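Local coordinates for protein dihydropteroate synthase (Burkholderia cenocepacia, PDB 2Y5J) that probably condenses para-aminobenzoate with 6-hydroxymethyl-7,8-dihydropterin diphosphate to give 7,8-dihydropteroate, the immediate precursor of folate derivatives, with magnesium as cofactor, at residues A[13-18]-A[95-100]; A[99-104]-A[118-123]; A[108-113]-A[130-135]; A[208-213]-A[259-264]. All blocks are in the same frame, centred on the assembly; numbering follows the deposited sequence.

Interaction 1 (A[13-18]-A[95-100]); sequences CGRFEL and PLNVPL
With chi1 at -54°, Phe-16 holds CG beside its own backbone N, and this lays the ring over Pro-99. Arg-15 starts the same way and then bends at chi3 (-81°), which brings its guanidinium round to Asn-97 and Leu-100. Pro-99 CD makes a CH-pi contact, 3.5 Å from the centroid of the Phe-16 ring and 18° off its normal. The opposite face of the ring takes CB of Arg-15, so the ring is held between the two. Leu-18 CD2 reaches Pro-99 CG at 3.8 Å and extends the apolar patch. Leu-100 CG sits at the guanidinium edge of Arg-15, 3.8 Å from NH2. No clear direct hydrogen bond joins the segments. A water bridges them instead, 3.2 Å from Arg-15 NH2, whose N-H it accepts, and 3.0 Å from Val-98 O. The arginine is also tied to Arg-94 O and, by a salt bridge, to Asp-119. Residues 13-16 form a type II' turn, the tip of the hairpin of strands 11-13 and 16-18. This hairpin packs against the loop between helix 79-93 and strand 100-103, at the N-terminal end of a barrel strand. Val-98 packs on helix 45-57, and Leu-100 on helix 79-93.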
# COMPACT_ATOMS: atom_id res chain seq x y z
N CYS A 13 12.64 4.43 -1.18
CA CYS A 13 12.09 3.34 -0.40
C CYS A 13 13.19 2.35 -0.05
O CYS A 13 13.35 1.33 -0.68
CB CYS A 13 10.85 2.81 -1.13
SG CYS A 13 10.41 1.07 -1.21
N GLY A 14 13.94 2.66 1.01
CA GLY A 14 14.96 1.75 1.51
C GLY A 14 16.11 1.71 0.53
O GLY A 14 16.61 2.76 0.14
N ARG A 15 16.47 0.51 0.08
CA ARG A 15 17.54 0.30 -0.87
C ARG A 15 17.28 0.93 -2.23
O ARG A 15 18.25 1.12 -2.98
CB ARG A 15 17.79 -1.21 -1.08
CG ARG A 15 18.47 -1.91 0.11
CD ARG A 15 18.56 -3.42 -0.16
NE ARG A 15 17.32 -4.12 0.14
CZ ARG A 15 17.07 -5.40 -0.14
NH1 ARG A 15 17.96 -6.13 -0.81
NH2 ARG A 15 15.89 -5.90 0.19
N PHE A 16 16.02 1.27 -2.53
CA PHE A 16 15.58 1.55 -3.90
C PHE A 16 15.01 2.94 -4.06
O PHE A 16 14.24 3.44 -3.24
CB PHE A 16 14.56 0.49 -4.30
CG PHE A 16 15.05 -0.93 -4.13
CD1 PHE A 16 15.91 -1.50 -5.05
CD2 PHE A 16 14.67 -1.67 -3.03
CE1 PHE A 16 16.34 -2.81 -4.91
CE2 PHE A 16 15.07 -2.99 -2.88
CZ PHE A 16 15.91 -3.55 -3.82
N GLU A 17 15.42 3.62 -5.12
CA GLU A 17 14.84 4.90 -5.46
C GLU A 17 13.81 4.48 -6.51
O GLU A 17 14.18 3.92 -7.55
CB GLU A 17 15.92 5.83 -6.04
CG GLU A 17 16.63 6.80 -5.08
CD GLU A 17 18.15 6.75 -5.20
OE1 GLU A 17 18.70 5.65 -4.91
OE2 GLU A 17 18.76 7.79 -5.57
N LEU A 18 12.53 4.69 -6.24
CA LEU A 18 11.52 4.07 -7.07
C LEU A 18 10.91 5.25 -7.78
O LEU A 18 10.64 6.30 -7.19
CB LEU A 18 10.45 3.36 -6.25
CG LEU A 18 10.75 2.08 -5.48
CD1 LEU A 18 9.49 1.66 -4.73
CD2 LEU A 18 11.29 0.92 -6.28
N PRO A 95 18.15 -10.93 -0.33
CA PRO A 95 19.17 -10.91 -1.39
C PRO A 95 18.63 -10.97 -2.82
O PRO A 95 19.38 -10.67 -3.75
CB PRO A 95 20.04 -12.14 -1.09
CG PRO A 95 19.42 -12.85 0.10
CD PRO A 95 18.04 -12.28 0.25
N LEU A 96 17.36 -11.33 -2.96
CA LEU A 96 16.60 -11.21 -4.21
C LEU A 96 16.62 -9.80 -4.78
O LEU A 96 16.37 -9.62 -5.97
CB LEU A 96 15.15 -11.66 -4.04
CG LEU A 96 14.88 -13.17 -3.90
CD1 LEU A 96 13.49 -13.45 -3.37
CD2 LEU A 96 15.08 -13.96 -5.20
N ASN A 97 16.91 -8.80 -3.95
CA ASN A 97 16.98 -7.40 -4.38
C ASN A 97 15.73 -6.79 -5.02
O ASN A 97 15.80 -6.10 -6.03
CB ASN A 97 18.23 -7.20 -5.24
CG ASN A 97 18.96 -5.91 -4.93
OD1 ASN A 97 19.53 -5.73 -3.85
ND2 ASN A 97 18.97 -4.99 -5.89
N VAL A 98 14.56 -7.08 -4.45
CA VAL A 98 13.34 -6.33 -4.74
C VAL A 98 12.79 -5.67 -3.48
O VAL A 98 12.79 -6.28 -2.41
CB VAL A 98 12.24 -7.23 -5.37
CG1 VAL A 98 12.20 -8.58 -4.73
CG2 VAL A 98 10.87 -6.62 -5.18
N PRO A 99 12.26 -4.44 -3.59
CA PRO A 99 11.64 -3.81 -2.43
C PRO A 99 10.77 -4.76 -1.60
O PRO A 99 9.93 -5.48 -2.14
CB PRO A 99 10.81 -2.70 -3.06
CG PRO A 99 11.54 -2.34 -4.29
CD PRO A 99 12.28 -3.55 -4.76
N LEU A 100 11.05 -4.81 -0.30
CA LEU A 100 10.40 -5.73 0.63
C LEU A 100 9.60 -4.87 1.60
O LEU A 100 10.14 -3.95 2.20
CB LEU A 100 11.41 -6.56 1.43
CG LEU A 100 12.48 -7.44 0.80
CD1 LEU A 100 13.27 -8.14 1.90
CD2 LEU A 100 11.85 -8.51 -0.07
O HOH W 1 14.76 -8.39 -1.48

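Interaction 2 (A[99-104]-A[118-123]); sequences PLSIDT and ADLIND. With EDO (1,2-ethanediol), chain E.
Strands 100-103 and 120-123 run parallel, 26° apart, and pair Ser-101 with Leu-120, Ile-102 with Ile-121 and Asp-103 with Asn-122. Ile-102 is gripped from both its peptide ends: its N donates to Leu-120 O at 2.8 Å, and its O accepts from Asn-122 N at 2.6 Å. Thr-104 N continues the pattern to Asn-122 O. On the face of Ile-102 and Ile-121, Ile-102 CG1 presses on Ala-118 CB at 3.4 Å. Ile-121 CD1 comes to 4.1 Å from Ile-102 CG1. The other face carries Ser-101, Leu-120, Asp-103 and Asn-122. There Ser-101 OG lies 3.6 Å from Leu-120 CD2. At the start of the strands Asp-119 turns its carboxylate back, with CG beside its own N (chi1 -56°). Leu-100 N meets Asp-119 OD2 on its anti side at 3.1 Å, and Asp-119 N returns a bond to Leu-100 O at 2.9 Å. A 1,2-ethanediol, probably from the crystallisation liquor, donates to Ala-118 O. Helix 107-115 connects the two strands as a beta-alpha-beta crossover of the TIM barrel. Asp-119 OD2 also has Arg-15 as a partner, and two donors on one buried carboxylate oxygen would be expected to favour its ionised form.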
# COMPACT_ATOMS: atom_id res chain seq x y z
N PRO A 99 12.26 -4.44 -3.59
CA PRO A 99 11.64 -3.81 -2.43
C PRO A 99 10.77 -4.76 -1.60
O PRO A 99 9.93 -5.48 -2.14
CB PRO A 99 10.81 -2.70 -3.06
CG PRO A 99 11.54 -2.34 -4.29
CD PRO A 99 12.28 -3.55 -4.76
N LEU A 100 11.05 -4.81 -0.30
CA LEU A 100 10.40 -5.73 0.63
C LEU A 100 9.60 -4.87 1.60
O LEU A 100 10.14 -3.95 2.20
CB LEU A 100 11.41 -6.56 1.43
CG LEU A 100 12.48 -7.44 0.80
CD1 LEU A 100 13.27 -8.14 1.90
CD2 LEU A 100 11.85 -8.51 -0.07
N SER A 101 8.31 -5.16 1.76
CA SER A 101 7.44 -4.21 2.44
C SER A 101 6.84 -4.92 3.65
O SER A 101 6.57 -6.12 3.59
CB SER A 101 6.39 -3.66 1.48
OG SER A 101 5.20 -3.29 2.14
N ILE A 102 6.64 -4.18 4.73
CA ILE A 102 6.10 -4.81 5.93
C ILE A 102 4.70 -4.28 6.26
O ILE A 102 4.50 -3.08 6.32
CB ILE A 102 7.03 -4.64 7.17
CG1 ILE A 102 8.50 -4.69 6.77
CG2 ILE A 102 6.71 -5.72 8.21
CD1 ILE A 102 8.94 -6.10 6.42
N ASP A 103 3.75 -5.18 6.47
CA ASP A 103 2.38 -4.79 6.80
C ASP A 103 2.25 -4.94 8.31
O ASP A 103 1.91 -6.02 8.81
CB ASP A 103 1.37 -5.68 6.05
CG ASP A 103 -0.07 -5.18 6.13
OD1 ASP A 103 -0.32 -3.95 6.03
OD2 ASP A 103 -0.95 -6.08 6.22
N THR A 104 2.53 -3.86 9.03
CA THR A 104 2.46 -3.93 10.49
C THR A 104 2.21 -2.50 10.96
O THR A 104 2.60 -1.56 10.29
CB THR A 104 3.75 -4.50 11.14
OG1 THR A 104 3.49 -4.82 12.51
CG2 THR A 104 4.85 -3.44 11.13
N ALA A 118 14.26 -4.29 5.93
CA ALA A 118 13.03 -4.16 5.15
C ALA A 118 13.06 -2.79 4.51
O ALA A 118 13.66 -1.89 5.09
CB ALA A 118 11.80 -4.26 6.04
N ASP A 119 12.44 -2.61 3.34
CA ASP A 119 12.57 -1.36 2.60
C ASP A 119 11.44 -0.34 2.74
O ASP A 119 11.62 0.82 2.34
CB ASP A 119 12.79 -1.65 1.12
CG ASP A 119 13.99 -2.55 0.89
OD1 ASP A 119 15.11 -2.00 0.93
OD2 ASP A 119 13.83 -3.77 0.68
N LEU A 120 10.29 -0.79 3.26
CA LEU A 120 9.07 0.02 3.30
C LEU A 120 8.11 -0.50 4.36
O LEU A 120 7.88 -1.70 4.50
CB LEU A 120 8.40 -0.07 1.93
CG LEU A 120 7.08 0.53 1.46
CD1 LEU A 120 6.81 -0.05 0.06
CD2 LEU A 120 5.86 0.23 2.31
N ILE A 121 7.54 0.44 5.11
CA ILE A 121 6.62 0.07 6.16
C ILE A 121 5.22 0.47 5.72
O ILE A 121 4.99 1.60 5.34
CB ILE A 121 6.89 0.81 7.49
CG1 ILE A 121 8.29 0.49 8.02
CG2 ILE A 121 5.89 0.34 8.54
CD1 ILE A 121 8.50 -0.96 8.46
N ASN A 122 4.30 -0.49 5.80
CA ASN A 122 2.90 -0.31 5.46
C ASN A 122 2.00 -0.36 6.70
O ASN A 122 1.87 -1.42 7.34
CB ASN A 122 2.54 -1.48 4.54
CG ASN A 122 1.56 -1.09 3.48
OD1 ASN A 122 0.41 -0.79 3.76
ND2 ASN A 122 2.05 -1.02 2.26
N ASP A 123 1.43 0.78 7.09
CA ASP A 123 0.79 0.84 8.39
C ASP A 123 -0.64 1.37 8.32
O ASP A 123 -0.88 2.58 8.15
CB ASP A 123 1.67 1.64 9.37
CG ASP A 123 1.01 1.92 10.72
OD1 ASP A 123 0.21 1.13 11.28
OD2 ASP A 123 1.34 2.99 11.27
C1 EDO E . 16.76 -1.22 3.39
O1 EDO E . 15.88 -2.28 3.81
C2 EDO E . 16.41 0.15 3.96
O2 EDO E . 17.30 1.11 3.35

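Interaction 3 (A[108-113]-A[130-135]); sequences AVMRAA and PGAIDA
The guanidinium of Arg-111 meets the carboxylate of Asp-134 at its edge, close to its own plane. The two flat groups are turned 28° from each other. Arg-111 NH2 stands 2.8 Å from Asp-134 OD2, and the pair forms a salt bridge. The hydrogen bond within it is weak, since the N-H...O angle is only 117°. A single nitrogen and a single oxygen make the link, so it is not a two-pronged bridge. Charge attraction probably matters more here than bond direction. Asp-134 OD1, the second oxygen, has its own salt bridge to Arg-137 NH2, so the carboxylate lies between two arginines. The two salt bridges are consistent with a charged aspartate. Arg-111 holds CG opposite its backbone N (chi1 -178°) and bends at chi3, which swings its end across to the other helix. The same NH2 also passes over the backbone, 3.7 Å from Ala-135 CA.

Away from the ionic pair the contact is apolar. Met-110 is extended beyond CG, and its terminal CE reaches Ala-132 CB at 4.2 Å. Nearer its root, Met-110 CB lies 4.4 Å from Ala-135 CB. The small alanines let the two backbones come close, with Arg-111 CA and Ala-135 CA 5.2 Å apart. Met-110 is buried, whereas Arg-111 and Asp-134 are exposed. The contact joins helix 107-115 to the short helix 132-136, two neighbours on the outside of the TIM barrel. Met-110 also packs on Ile-121 and Asp-123 of strand 120-123, while Ala-112 faces helix 79-93. On the far side, Ile-133 packs against helix 165-181.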
# COMPACT_ATOMS: atom_id res chain seq x y z
N ALA A 108 7.34 -2.28 17.68
CA ALA A 108 8.38 -3.29 17.91
C ALA A 108 8.67 -4.08 16.63
O ALA A 108 9.83 -4.38 16.35
CB ALA A 108 8.03 -4.28 19.06
N VAL A 109 7.59 -4.41 15.92
CA VAL A 109 7.69 -5.05 14.61
C VAL A 109 8.37 -4.13 13.62
O VAL A 109 9.25 -4.56 12.89
CB VAL A 109 6.33 -5.57 14.08
CG1 VAL A 109 6.53 -6.37 12.80
CG2 VAL A 109 5.66 -6.49 15.09
N MET A 110 8.03 -2.84 13.60
CA MET A 110 8.66 -1.93 12.65
C MET A 110 10.16 -1.75 12.90
O MET A 110 10.96 -1.68 11.96
CB MET A 110 8.01 -0.54 12.69
CG MET A 110 6.49 -0.54 12.66
SD MET A 110 5.92 1.17 12.51
CE MET A 110 4.16 0.83 12.49
N ARG A 111 10.52 -1.65 14.17
CA ARG A 111 11.88 -1.45 14.67
C ARG A 111 12.78 -2.61 14.25
O ARG A 111 13.88 -2.40 13.74
CB ARG A 111 11.78 -1.36 16.20
CG ARG A 111 13.08 -1.11 16.96
CD ARG A 111 12.82 -0.73 18.43
NE ARG A 111 12.26 0.62 18.55
CZ ARG A 111 12.98 1.74 18.48
NH1 ARG A 111 14.29 1.71 18.32
NH2 ARG A 111 12.36 2.91 18.58
N ALA A 112 12.28 -3.81 14.50
CA ALA A 112 12.97 -5.05 14.16
C ALA A 112 13.14 -5.25 12.65
O ALA A 112 14.24 -5.56 12.15
CB ALA A 112 12.17 -6.21 14.73
N ALA A 113 12.04 -5.07 11.93
CA ALA A 113 12.03 -5.35 10.51
C ALA A 113 12.98 -4.40 9.81
O ALA A 113 13.69 -4.81 8.89
CB ALA A 113 10.61 -5.21 9.96
N PRO A 130 1.53 4.45 19.67
CA PRO A 130 2.58 5.15 20.42
C PRO A 130 3.97 4.54 20.18
O PRO A 130 4.14 3.32 20.29
CB PRO A 130 2.07 5.08 21.87
CG PRO A 130 0.54 5.17 21.71
CD PRO A 130 0.28 4.34 20.45
N GLY A 131 4.93 5.39 19.80
CA GLY A 131 6.24 4.95 19.32
C GLY A 131 6.50 4.71 17.84
O GLY A 131 7.66 4.53 17.41
N ALA A 132 5.44 4.66 17.04
CA ALA A 132 5.54 4.22 15.65
C ALA A 132 6.43 5.18 14.90
O ALA A 132 7.32 4.73 14.17
CB ALA A 132 4.19 4.16 14.97
N ILE A 133 6.16 6.47 15.07
CA ILE A 133 6.95 7.49 14.40
C ILE A 133 8.40 7.44 14.84
O ILE A 133 9.29 7.51 14.00
CB ILE A 133 6.36 8.91 14.54
CG1 ILE A 133 5.10 9.02 13.66
CG2 ILE A 133 7.40 9.94 14.17
CD1 ILE A 133 4.31 10.34 13.74
N ASP A 134 8.66 7.25 16.13
CA ASP A 134 10.03 7.11 16.63
C ASP A 134 10.72 5.88 16.05
O ASP A 134 11.90 5.93 15.71
CB ASP A 134 10.06 7.11 18.17
CG ASP A 134 11.46 6.85 18.72
OD1 ASP A 134 12.21 7.84 18.90
OD2 ASP A 134 11.82 5.67 18.97
N ALA A 135 10.02 4.75 15.95
CA ALA A 135 10.62 3.57 15.34
C ALA A 135 11.05 3.73 13.86
O ALA A 135 11.90 2.99 13.38
CB ALA A 135 9.67 2.38 15.51

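Interaction 4 (A[208-213]-A[259-264]); sequences ALLAAL and LCAVER
Cys-260 O is gripped by two donors from Arg-264, which folds back along the last turn of its helix and meets the segment 208-213. The backbone N of Arg-264 reaches Cys-260 O at 3.0 Å, and its NH1 does so at 3.1 Å. They come from opposite faces of the carbonyl plane. The NH1 bond is fairly straight at the hydrogen, 160°, and lies almost in the guanidinium plane. It leaves the carbonyl at the side, with a C=O...N angle of 103°. The NH1 bond holds the guanidinium against its own helix.

The arginine chain is extended from CG to NE, and its methylene part faces the neighbouring segment. Arg-264 CD lies 3.3 Å from Leu-210 O. No hydrogen bond crosses between the segments. Both segments are the ends of helices, 204-211 and 251-263, on the outer layer of the TIM barrel. Ala-212 and Arg-264 are the first residues to leave the helical backbone. The contact therefore joins two C-terminal ends, and the positive arginine could ease the partial negative charge expected at both.

The rest is leucine packing against a small residue. Leu-210 has CG opposite its backbone N (chi1 172°), which sends CD1 to Ala-261 CA at 3.8 Å. Leu-213 CD2 comes to Ala-261 O at 3.6 Å and to Arg-264 O at 3.7 Å. The methyl of Ala-261 touches both leucines, Leu-210 CD1 at 4.1 Å and Leu-213 CD2 at 4.2 Å. Elsewhere on the two helices, Leu-209 packs on helix 165-181 and Val-262 on helix 274-291.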
# COMPACT_ATOMS: atom_id res chain seq x y z
N ALA A 208 -16.51 6.14 -4.23
CA ALA A 208 -16.27 7.60 -4.22
C ALA A 208 -14.77 7.91 -4.24
O ALA A 208 -14.31 8.74 -5.02
CB ALA A 208 -16.94 8.23 -2.99
N LEU A 209 -13.98 7.19 -3.44
CA LEU A 209 -12.52 7.38 -3.33
C LEU A 209 -11.74 6.87 -4.53
O LEU A 209 -10.71 7.39 -4.96
CB LEU A 209 -11.99 6.69 -2.07
CG LEU A 209 -12.46 7.33 -0.75
CD1 LEU A 209 -12.26 6.25 0.32
CD2 LEU A 209 -11.68 8.63 -0.45
N LEU A 210 -12.26 5.79 -5.11
CA LEU A 210 -11.65 5.25 -6.32
C LEU A 210 -11.96 6.16 -7.50
O LEU A 210 -11.07 6.46 -8.30
CB LEU A 210 -12.06 3.80 -6.55
CG LEU A 210 -11.69 3.09 -7.85
CD1 LEU A 210 -10.22 3.32 -8.05
CD2 LEU A 210 -11.99 1.60 -7.71
N ALA A 211 -13.19 6.66 -7.58
CA ALA A 211 -13.57 7.61 -8.63
C ALA A 211 -12.71 8.87 -8.53
O ALA A 211 -12.39 9.43 -9.57
CB ALA A 211 -15.06 7.99 -8.54
N ALA A 212 -12.38 9.34 -7.33
CA ALA A 212 -11.70 10.61 -7.11
C ALA A 212 -10.23 10.44 -6.77
O ALA A 212 -9.63 11.34 -6.17
CB ALA A 212 -12.36 11.40 -5.98
N LEU A 213 -9.64 9.31 -7.15
CA LEU A 213 -8.38 8.86 -6.53
C LEU A 213 -7.29 9.92 -6.42
O LEU A 213 -6.68 9.98 -5.36
CB LEU A 213 -7.85 7.55 -7.14
CG LEU A 213 -6.65 6.88 -6.47
CD1 LEU A 213 -7.10 6.22 -5.20
CD2 LEU A 213 -5.93 5.85 -7.32
N LEU A 259 -6.97 -1.50 -12.61
CA LEU A 259 -6.84 -0.70 -13.82
C LEU A 259 -7.50 0.64 -13.61
O LEU A 259 -6.95 1.66 -14.03
CB LEU A 259 -7.50 -1.34 -15.04
CG LEU A 259 -6.70 -2.32 -15.89
CD1 LEU A 259 -7.43 -2.46 -17.22
CD2 LEU A 259 -5.35 -1.68 -16.13
N CYS A 260 -8.69 0.62 -13.02
CA CYS A 260 -9.37 1.88 -12.73
C CYS A 260 -8.46 2.76 -11.87
O CYS A 260 -8.33 3.97 -12.14
CB CYS A 260 -10.73 1.64 -12.03
SG CYS A 260 -11.91 0.70 -13.05
N ALA A 261 -7.83 2.15 -10.88
CA ALA A 261 -6.94 2.87 -9.98
C ALA A 261 -5.77 3.43 -10.78
O ALA A 261 -5.46 4.63 -10.66
CB ALA A 261 -6.46 1.99 -8.83
N VAL A 262 -5.16 2.61 -11.64
CA VAL A 262 -4.02 3.18 -12.37
C VAL A 262 -4.43 4.20 -13.44
O VAL A 262 -3.66 5.11 -13.75
CB VAL A 262 -3.03 2.16 -12.98
CG1 VAL A 262 -2.48 1.26 -11.87
CG2 VAL A 262 -3.66 1.41 -14.15
N GLU A 263 -5.63 4.03 -13.98
CA GLU A 263 -6.12 4.92 -15.00
C GLU A 263 -6.29 6.26 -14.29
O GLU A 263 -6.18 7.31 -14.92
CB GLU A 263 -7.47 4.41 -15.52
CG GLU A 263 -8.21 5.39 -16.40
CD GLU A 263 -7.41 5.78 -17.65
OE1 GLU A 263 -6.65 4.94 -18.21
OE2 GLU A 263 -7.55 6.97 -18.03
N ARG A 264 -6.61 6.21 -13.00
CA ARG A 264 -6.81 7.42 -12.20
C ARG A 264 -5.61 7.74 -11.29
O ARG A 264 -5.79 8.18 -10.17
CB ARG A 264 -8.10 7.32 -11.35
CG ARG A 264 -9.39 7.21 -12.19
CD ARG A 264 -10.65 6.61 -11.54
NE ARG A 264 -11.69 6.54 -12.56
CZ ARG A 264 -11.78 5.63 -13.53
NH1 ARG A 264 -10.91 4.64 -13.63
NH2 ARG A 264 -12.75 5.71 -14.42

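How the interactions relate
Interactions 1 and 2 share Pro-99 and Leu-100, and their centres are about 10 Å apart. The salt bridge from Arg-15 NH2 to Asp-119 OD2, 3.0 Å, ties the hairpin to the strand pair. The 1,2-ethanediol lies by this junction, with the Arg-15 side chain about 4 Å away. TIM-barrel active sites lie at the C-terminal strand ends; interaction 1 and the ethanediol are at the N-terminal end of strand 100-103. Interaction 3 is about 12 Å from interaction 2 between centres. There Met-110 CE packs 3.6 Å from Thr-104 O. Interaction 4 stands apart on the opposite side of the chain's centre from the other three. Its centre is about 31 Å from that of interaction 3.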